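Side-chain contacts in Peptide:N-glycosidase F (Elizabethkingia meningoseptica, PDB 3PMS), which catalyses the release of intact N-linked oligosaccharides from glycoproteins and glycopeptides by hydrolysing the amide bond that joins glycan to protein: residues V70-K73 with W78-I81; T214-I217 with S222-F225; F276-K281 with I298-I303. All coordinates share one frame; numbering follows the deposited sequence. Where two conformers were deposited one is given.

Contact 1: residues V70-K73 with W78-I81; sequences VKNK and WYEI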
loop_
_atom_site.group_PDB
_atom_site.type_symbol
_atom_site.label_atom_id
_atom_site.label_comp_id
_atom_site.label_asym_id
_atom_site.label_seq_id
_atom_site.Cartn_x
_atom_site.Cartn_y
_atom_site.Cartn_z
ATOM N N VAL A 70 8.025 1.107 -6.458
ATOM C CA VAL A 70 9.348 0.695 -6.975
ATOM C C VAL A 70 9.102 0.091 -8.316
ATOM O O VAL A 70 8.090 -0.635 -8.532
ATOM C CB VAL A 70 10.111 -0.240 -6.025
ATOM C CG1 VAL A 70 9.392 -1.593 -5.836
ATOM C CG2 VAL A 70 11.542 -0.449 -6.530
ATOM N N LYS A 71 10.004 0.374 -9.244
ATOM C CA LYS A 71 9.912 -0.199 -10.598
ATOM C C LYS A 71 10.679 -1.480 -10.722
ATOM O O LYS A 71 11.844 -1.519 -10.380
ATOM C CB LYS A 71 10.415 0.767 -11.672
ATOM C CG LYS A 71 10.170 0.277 -13.096
ATOM C CD LYS A 71 10.617 1.240 -14.160
ATOM C CE LYS A 71 9.598 2.324 -14.380
ATOM N NZ LYS A 71 10.178 3.339 -15.366
ATOM N N ASN A 72 10.052 -2.528 -11.258
ATOM C CA ASN A 72 10.713 -3.770 -11.641
ATOM C C ASN A 72 11.583 -3.491 -12.897
ATOM O O ASN A 72 11.085 -2.977 -13.890
ATOM C CB ASN A 72 9.633 -4.818 -11.927
ATOM C CG ASN A 72 10.208 -6.134 -12.384
ATOM O OD1 ASN A 72 11.122 -6.152 -13.232
ATOM N ND2 ASN A 72 9.570 -7.249 -11.945
ATOM N N LYS A 73 12.872 -3.732 -12.733
ATOM C CA LYS A 73 13.932 -3.260 -13.642
ATOM C C LYS A 73 13.772 -4.026 -14.940
ATOM O O LYS A 73 14.134 -3.503 -15.982
ATOM C CB LYS A 73 15.315 -3.553 -13.042
ATOM C CG LYS A 73 15.700 -2.696 -11.827
ATOM C CD LYS A 73 17.066 -3.064 -11.186
ATOM C CE LYS A 73 17.397 -2.170 -9.977
ATOM N NZ LYS A 73 16.456 -2.345 -8.812
ATOM N N TRP A 78 5.422 -0.829 -12.204
ATOM C CA TRP A 78 5.450 -0.148 -10.888
ATOM C C TRP A 78 4.744 -1.040 -9.889
ATOM O O TRP A 78 3.612 -1.452 -10.137
ATOM C CB TRP A 78 4.795 1.204 -10.966
ATOM C CG TRP A 78 5.561 2.216 -11.767
ATOM C CD1 TRP A 78 5.157 2.754 -12.936
ATOM C CD2 TRP A 78 6.751 2.911 -11.390
ATOM N NE1 TRP A 78 6.020 3.763 -13.308
ATOM C CE2 TRP A 78 6.997 3.890 -12.361
ATOM C CE3 TRP A 78 7.641 2.811 -10.312
ATOM C CZ2 TRP A 78 8.129 4.725 -12.307
ATOM C CZ3 TRP A 78 8.701 3.688 -10.207
ATOM C CH2 TRP A 78 8.948 4.623 -11.218
ATOM N N TYR A 79 5.398 -1.262 -8.744
ATOM C CA TYR A 79 4.823 -2.008 -7.608
ATOM C C TYR A 79 4.615 -1.068 -6.443
ATOM O O TYR A 79 5.572 -0.456 -5.936
ATOM C CB TYR A 79 5.759 -3.101 -7.157
ATOM C CG TYR A 79 6.043 -4.262 -8.105
ATOM C CD1 TYR A 79 6.923 -5.193 -7.673
ATOM C CD2 TYR A 79 5.577 -4.341 -9.408
ATOM C CE1 TYR A 79 7.257 -6.326 -8.466
ATOM C CE2 TYR A 79 5.934 -5.440 -10.200
ATOM C CZ TYR A 79 6.822 -6.374 -9.718
ATOM O OH TYR A 79 7.106 -7.478 -10.561
ATOM N N GLU A 80 3.400 -1.077 -5.922
ATOM C CA GLU A 80 3.099 -0.213 -4.757
ATOM C C GLU A 80 3.725 -0.795 -3.508
ATOM O O GLU A 80 3.355 -1.906 -3.095
ATOM C CB GLU A 80 1.577 -0.081 -4.582
ATOM C CG GLU A 80 1.146 0.735 -3.339
ATOM C CD GLU A 80 -0.337 0.736 -3.114
ATOM O OE1 GLU A 80 -1.003 -0.315 -3.258
ATOM O OE2 GLU A 80 -0.842 1.836 -2.855
ATOM N N ILE A 81 4.652 -0.078 -2.894
ATOM C CA ILE A 81 5.327 -0.564 -1.704
ATOM C C ILE A 81 4.741 -0.005 -0.395
ATOM O O ILE A 81 4.979 -0.538 0.697
ATOM C CB ILE A 81 6.873 -0.369 -1.754
ATOM C CG1 ILE A 81 7.271 1.060 -1.608
ATOM C CG2 ILE A 81 7.400 -1.006 -3.077
ATOM C CD1 ILE A 81 8.798 1.337 -1.696
#
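Lys71 reaches over one face of the Trp78 indole with its CE, from the non-hydrogen-bonded pair that the two residues form in an antiparallel hairpin. Followed outward, the lysine begins with its CB 3.7 Å from CZ3 of Trp78, at the far rim of the benzene ring. CG and CD then run on in extended form until a bend at chi3 (-81°) turns CE over the six-membered ring. CE consequently stands 3.8 Å from the centroid of the six-membered ring of Trp78, a CH-pi contact over the face, and its nearest ring atom is CZ2 at 3.5 Å. NZ stays near CZ2 while its salt bridge goes to Glu115, so the stem packs on the ring and the charge is met by the carboxylate.

The other sheet face carries Val70, Tyr79 and Ile81. Val70 CG1 meets Ile81 CG2 at 3.5 Å, closer than usual for two carbons, the side chains crossing at about a right angle. Val70 and Tyr79 exchange two backbone hydrogen bonds, Val70 N to Tyr79 O and Tyr79 N to Val70 O. Past the end of the strand, Asn72 ND2 gives a hydrogen bond of 2.8 Å to Tyr79 OH, which lies almost in the amide plane, while that plane stands 76° from the phenol ring. Asn72 OD1 accepts from the backbone N of Thr74 and Thr75, which fixes the amide from its other end.

The hairpin is flanked by strand 114-120, backbone-bonded to Lys71 through Glu115, while Val70 and Tyr79 pack on Leu109 and Tyr79 also touches Val149 and Pro150 of strand 145-163.

Contact 2: residues T214-I217 with S222-F225; sequences THTI and SNTF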
loop_
_atom_site.group_PDB
_atom_site.type_symbol
_atom_site.label_atom_id
_atom_site.label_comp_id
_atom_site.label_asym_id
_atom_site.label_seq_id
_atom_site.Cartn_x
_atom_site.Cartn_y
_atom_site.Cartn_z
ATOM N N THR A 214 -15.543 -6.958 6.537
ATOM C CA THR A 214 -14.535 -8.023 6.555
ATOM C C THR A 214 -14.541 -8.727 5.217
ATOM O O THR A 214 -15.548 -9.301 4.796
ATOM C CB THR A 214 -14.804 -8.967 7.647
ATOM O OG1 THR A 214 -14.722 -8.263 8.893
ATOM C CG2 THR A 214 -13.747 -10.154 7.647
ATOM N N HIS A 215 -13.432 -8.616 4.487
ATOM C CA HIS A 215 -13.277 -9.299 3.193
ATOM C C HIS A 215 -12.471 -10.582 3.338
ATOM O O HIS A 215 -11.937 -10.790 4.409
ATOM C CB HIS A 215 -12.622 -8.360 2.213
ATOM C CG HIS A 215 -13.309 -7.012 2.128
ATOM N ND1 HIS A 215 -14.658 -6.893 1.859
ATOM C CD2 HIS A 215 -12.855 -5.752 2.339
ATOM C CE1 HIS A 215 -14.985 -5.610 1.842
ATOM N NE2 HIS A 215 -13.930 -4.903 2.173
ATOM N N THR A 216 -12.404 -11.389 2.281
ATOM C CA THR A 216 -11.796 -12.708 2.397
ATOM C C THR A 216 -10.927 -13.008 1.188
ATOM O O THR A 216 -11.282 -12.720 0.075
ATOM C CB THR A 216 -12.920 -13.708 2.431
ATOM O OG1 THR A 216 -13.609 -13.611 3.683
ATOM C CG2 THR A 216 -12.380 -15.151 2.301
ATOM N N ILE A 217 -9.756 -13.607 1.423
ATOM C CA ILE A 217 -8.973 -14.214 0.353
ATOM C C ILE A 217 -9.255 -15.711 0.367
ATOM O O ILE A 217 -9.091 -16.350 1.403
ATOM C CB ILE A 217 -7.464 -13.971 0.552
ATOM C CG1 ILE A 217 -7.169 -12.512 0.268
ATOM C CG2 ILE A 217 -6.649 -14.804 -0.484
ATOM C CD1 ILE A 217 -5.745 -12.046 0.589
ATOM N N SER A 222 -11.058 -22.000 -1.363
ATOM C CA SER A 222 -11.415 -22.105 0.028
ATOM C C SER A 222 -11.173 -20.796 0.731
ATOM O O SER A 222 -10.022 -20.271 0.731
ATOM C CB SER A 222 -10.711 -23.245 0.745
ATOM O OG SER A 222 -10.996 -23.296 2.133
ATOM N N ASN A 223 -12.180 -20.302 1.430
ATOM C CA ASN A 223 -11.970 -19.092 2.194
ATOM C C ASN A 223 -10.952 -19.320 3.276
ATOM O O ASN A 223 -11.100 -20.229 4.126
ATOM C CB ASN A 223 -13.269 -18.667 2.788
ATOM C CG ASN A 223 -14.228 -18.186 1.791
ATOM O OD1 ASN A 223 -13.957 -18.010 0.608
ATOM N ND2 ASN A 223 -15.431 -17.894 2.307
ATOM N N THR A 224 -9.862 -18.553 3.231
ATOM C CA THR A 224 -8.656 -18.818 4.045
ATOM C C THR A 224 -8.254 -17.672 5.005
ATOM O O THR A 224 -7.865 -17.902 6.174
ATOM C CB THR A 224 -7.517 -19.232 3.132
ATOM O OG1 THR A 224 -7.927 -20.391 2.441
ATOM C CG2 THR A 224 -6.222 -19.598 3.889
ATOM N N PHE A 225 -8.224 -16.448 4.467
ATOM C CA PHE A 225 -7.797 -15.297 5.230
ATOM C C PHE A 225 -8.876 -14.220 5.259
ATOM O O PHE A 225 -9.512 -13.981 4.242
ATOM C CB PHE A 225 -6.527 -14.677 4.632
ATOM C CG PHE A 225 -5.408 -15.679 4.371
ATOM C CD1 PHE A 225 -4.718 -16.225 5.440
ATOM C CD2 PHE A 225 -5.035 -15.976 3.089
ATOM C CE1 PHE A 225 -3.645 -17.097 5.211
ATOM C CE2 PHE A 225 -3.934 -16.840 2.838
ATOM C CZ PHE A 225 -3.317 -17.410 3.907
#
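Ile217 and Phe225 are joined first by backbone hydrogen bonds. Ile217 N donates to Phe225 O at 2.9 Å, and Ile217 O is gripped twice, by Thr224 N at 3.0 Å and by Phe225 N at 3.2 Å. The bond from Phe225 N is the straighter of these two (172° at the hydrogen) and lies in the carbonyl plane. Thr216 adds a CA-H...O contact, its CA lying 3.2 Å from Phe225 O. Within the second strand, Thr224 OG1 donates to Ser222 O at 2.7 Å, coming from above the carbonyl plane.

The side-chain packing falls in two places. Ile217 CB approaches the edge of the Phe225 ring at CD2, 4.0 Å away, while CG2 of Thr224 stands over the centre of one ring face. Thr216, with CG2 swung anti to its own N, rests that methyl against the Asn223 amide group, 3.6 Å from CG of Asn223, the two side chains crossing at about a right angle. The Asn223 amide is also engaged elsewhere through OD1, which accepts from Lys281 NZ.

Two consecutive residues, Thr224 and Phe225, thus stand against one, Ile217: this is a classic beta bulge, here placed in the hairpin of strands 213-219 and 222-229 at the margin of a jelly-roll sheet.

Contact 3: residues F276-K281 with I298-I303; sequences FSYEYK and ISSFVI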
loop_
_atom_site.group_PDB
_atom_site.type_symbol
_atom_site.label_atom_id
_atom_site.label_comp_id
_atom_site.label_asym_id
_atom_site.label_seq_id
_atom_site.Cartn_x
_atom_site.Cartn_y
_atom_site.Cartn_z
ATOM N N PHE A 276 -1.706 -22.405 -7.661
ATOM C CA PHE A 276 -2.944 -22.273 -6.854
ATOM C C PHE A 276 -3.714 -21.030 -7.232
ATOM O O PHE A 276 -3.163 -20.109 -7.806
ATOM C CB PHE A 276 -2.634 -22.242 -5.345
ATOM C CG PHE A 276 -1.871 -21.018 -4.863
ATOM C CD1 PHE A 276 -0.479 -21.017 -4.744
ATOM C CD2 PHE A 276 -2.536 -19.886 -4.401
ATOM C CE1 PHE A 276 0.173 -19.877 -4.217
ATOM C CE2 PHE A 276 -1.858 -18.786 -3.920
ATOM C CZ PHE A 276 -0.499 -18.791 -3.878
ATOM N N SER A 277 -5.041 -21.036 -7.023
ATOM C CA SER A 277 -5.845 -19.842 -7.294
ATOM C C SER A 277 -5.995 -18.992 -6.054
ATOM O O SER A 277 -5.905 -19.437 -4.916
ATOM C CB SER A 277 -7.222 -20.182 -7.818
ATOM O OG SER A 277 -7.934 -20.875 -6.834
ATOM N N TYR A 278 -5.934 -17.712 -6.353
ATOM C CA TYR A 278 -6.212 -16.629 -5.422
ATOM C C TYR A 278 -7.486 -15.959 -5.873
ATOM O O TYR A 278 -7.710 -15.699 -7.062
ATOM C CB TYR A 278 -5.039 -15.655 -5.536
ATOM C CG TYR A 278 -5.238 -14.245 -4.946
ATOM C CD1 TYR A 278 -5.998 -13.292 -5.591
ATOM C CD2 TYR A 278 -4.556 -13.854 -3.815
ATOM C CE1 TYR A 278 -6.170 -11.986 -5.088
ATOM C CE2 TYR A 278 -4.739 -12.602 -3.279
ATOM C CZ TYR A 278 -5.491 -11.670 -3.922
ATOM O OH TYR A 278 -5.683 -10.370 -3.540
ATOM N N GLU A 279 -8.354 -15.632 -4.890
ATOM C CA GLU A 279 -9.507 -14.785 -5.183
ATOM C C GLU A 279 -9.684 -13.808 -4.022
ATOM O O GLU A 279 -9.749 -14.235 -2.863
ATOM C CB GLU A 279 -10.781 -15.569 -5.407
ATOM C CG GLU A 279 -11.921 -14.719 -5.814
ATOM C CD GLU A 279 -13.231 -15.493 -6.038
ATOM O OE1 GLU A 279 -13.263 -16.723 -5.842
ATOM O OE2 GLU A 279 -14.268 -14.806 -6.263
ATOM N N TYR A 280 -9.816 -12.511 -4.321
ATOM C CA TYR A 280 -10.179 -11.540 -3.291
ATOM C C TYR A 280 -11.722 -11.377 -3.356
ATOM O O TYR A 280 -12.260 -10.875 -4.334
ATOM C CB TYR A 280 -9.472 -10.160 -3.488
ATOM C CG TYR A 280 -9.394 -9.390 -2.189
ATOM C CD1 TYR A 280 -8.291 -9.546 -1.340
ATOM C CD2 TYR A 280 -10.420 -8.572 -1.730
ATOM C CE1 TYR A 280 -8.207 -8.935 -0.133
ATOM C CE2 TYR A 280 -10.358 -7.960 -0.488
ATOM C CZ TYR A 280 -9.257 -8.125 0.315
ATOM O OH TYR A 280 -9.182 -7.493 1.526
ATOM N N LYS A 281 -12.385 -11.730 -2.272
ATOM C CA LYS A 281 -13.847 -11.667 -2.135
ATOM C C LYS A 281 -14.294 -10.560 -1.194
ATOM O O LYS A 281 -14.002 -10.553 -0.000
ATOM C CB LYS A 281 -14.408 -12.998 -1.618
ATOM C CG LYS A 281 -14.126 -14.179 -2.498
ATOM C CD LYS A 281 -14.855 -15.408 -1.847
ATOM C CE LYS A 281 -14.659 -16.689 -2.585
ATOM N NZ LYS A 281 -15.422 -17.737 -1.764
ATOM N N ILE A 298 -6.802 -1.468 -3.845
ATOM C CA ILE A 298 -6.174 -2.687 -3.361
ATOM C C ILE A 298 -4.946 -3.019 -4.116
ATOM O O ILE A 298 -4.872 -2.916 -5.323
ATOM C CB ILE A 298 -7.158 -3.873 -3.409
ATOM C CG1 ILE A 298 -6.460 -5.119 -2.864
ATOM C CG2 ILE A 298 -7.746 -4.112 -4.783
ATOM C CD1 ILE A 298 -7.441 -6.317 -2.638
ATOM N N SER A 299 -3.901 -3.421 -3.401
ATOM C CA SER A 299 -2.786 -4.156 -4.014
ATOM C C SER A 299 -2.572 -5.406 -3.177
ATOM O O SER A 299 -2.731 -5.379 -1.946
ATOM C CB SER A 299 -1.477 -3.351 -4.078
ATOM O OG SER A 299 -1.010 -2.939 -2.812
ATOM N N SER A 300 -2.244 -6.518 -3.838
ATOM C CA SER A 300 -1.861 -7.677 -3.163
ATOM C C SER A 300 -0.688 -8.294 -3.923
ATOM O O SER A 300 -0.738 -8.359 -5.146
ATOM C CB SER A 300 -3.110 -8.550 -3.137
ATOM O OG SER A 300 -2.938 -9.617 -2.292
ATOM N N PHE A 301 0.309 -8.722 -3.163
ATOM C CA PHE A 301 1.567 -9.298 -3.653
ATOM C C PHE A 301 1.778 -10.655 -3.092
ATOM O O PHE A 301 1.358 -10.927 -1.983
ATOM C CB PHE A 301 2.804 -8.409 -3.338
ATOM C CG PHE A 301 2.727 -7.053 -3.976
ATOM C CD1 PHE A 301 2.028 -6.038 -3.324
ATOM C CD2 PHE A 301 3.431 -6.741 -5.091
ATOM C CE1 PHE A 301 2.012 -4.766 -3.847
ATOM C CE2 PHE A 301 3.330 -5.475 -5.648
ATOM C CZ PHE A 301 2.604 -4.529 -5.033
ATOM N N VAL A 302 2.505 -11.480 -3.811
ATOM C CA VAL A 302 2.981 -12.762 -3.291
ATOM C C VAL A 302 4.510 -12.727 -3.215
ATOM O O VAL A 302 5.162 -12.266 -4.142
ATOM C CB VAL A 302 2.462 -13.940 -4.139
ATOM C CG1 VAL A 302 2.908 -13.821 -5.564
ATOM C CG2 VAL A 302 2.883 -15.295 -3.492
ATOM N N ILE A 303 4.973 -13.116 -2.031
ATOM C CA ILE A 303 6.391 -13.207 -1.664
ATOM C C ILE A 303 6.768 -14.677 -1.514
ATOM O O ILE A 303 6.075 -15.424 -0.841
ATOM C CB ILE A 303 6.714 -12.492 -0.357
ATOM C CG1 ILE A 303 6.507 -10.993 -0.425
ATOM C CG2 ILE A 303 8.228 -12.738 -0.014
ATOM C CD1 ILE A 303 5.055 -10.503 -0.482
#
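The interior of a jelly roll, where one antiparallel sheet is laid over another, is the setting in which Tyr280 meets Ile298 and Tyr278 approaches Ser300. Strand 275-281 belongs to one sheet and strand 295-306 to the facing one. The backbones therefore stay well apart, with CA of Tyr280 9.2 Å from CA of Ser300, and side chains alone bridge the gap. The contact illustrates how such a sandwich is filled: residues pointing inward from both sheets touch between them, and all four touching residues are buried.

Two large aromatic residues reach across from strand 275-281. Tyr278, its CG anti to the backbone N (chi1 164°), brings its hydroxyl down beside the serine. Tyr278 OH and Ser300 OG are 3.1 Å apart, at best a weak hydrogen bond. Ser300 OG has its stronger partner in Thr189 OG1 and, with the serine modelled in two conformers, the link to Tyr278 is doubtful.

Tyr280 has its polar end engaged elsewhere, its OH bonding to His227 ND1, and around it gather Phe282, His215 and Ile217. The hydrogen bond holds the phenol at its hydroxyl, and one ring face is met by Ile298 from the facing sheet. Both torsions of this isoleucine are extended (chi1 -179°), which carries CD1 as far as the chain can reach. That methyl comes down on the ring along its normal, only 9° off, in a CH-pi contact with CD1 of Ile298 3.5 Å from the Tyr280 centroid and 3.6 Å from Tyr280 CD1.

From the N terminus, contact 1 closes a short turn between strands 65-71 and 78-85, and contact 2 later closes another between strands 213-219 and 222-229. Contact 3 then spans a longer loop, joining strands of two facing sheets. The three follow in series, without nesting or crossing. In space, contacts 1 and 2 stay apart, their nearest atoms about 13 Å from each other, and contact 3 lies against both. Glu80 OE1 and Ser299 OG, 2.7 Å apart and probably hydrogen-bonded, link the sheet holding strand 78-85 to that holding strand 295-306. Strand 275-281 lies beside strand 213-219 in one sheet, Thr216 O lying 2.8 Å from Lys281 N, probably a hydrogen bond.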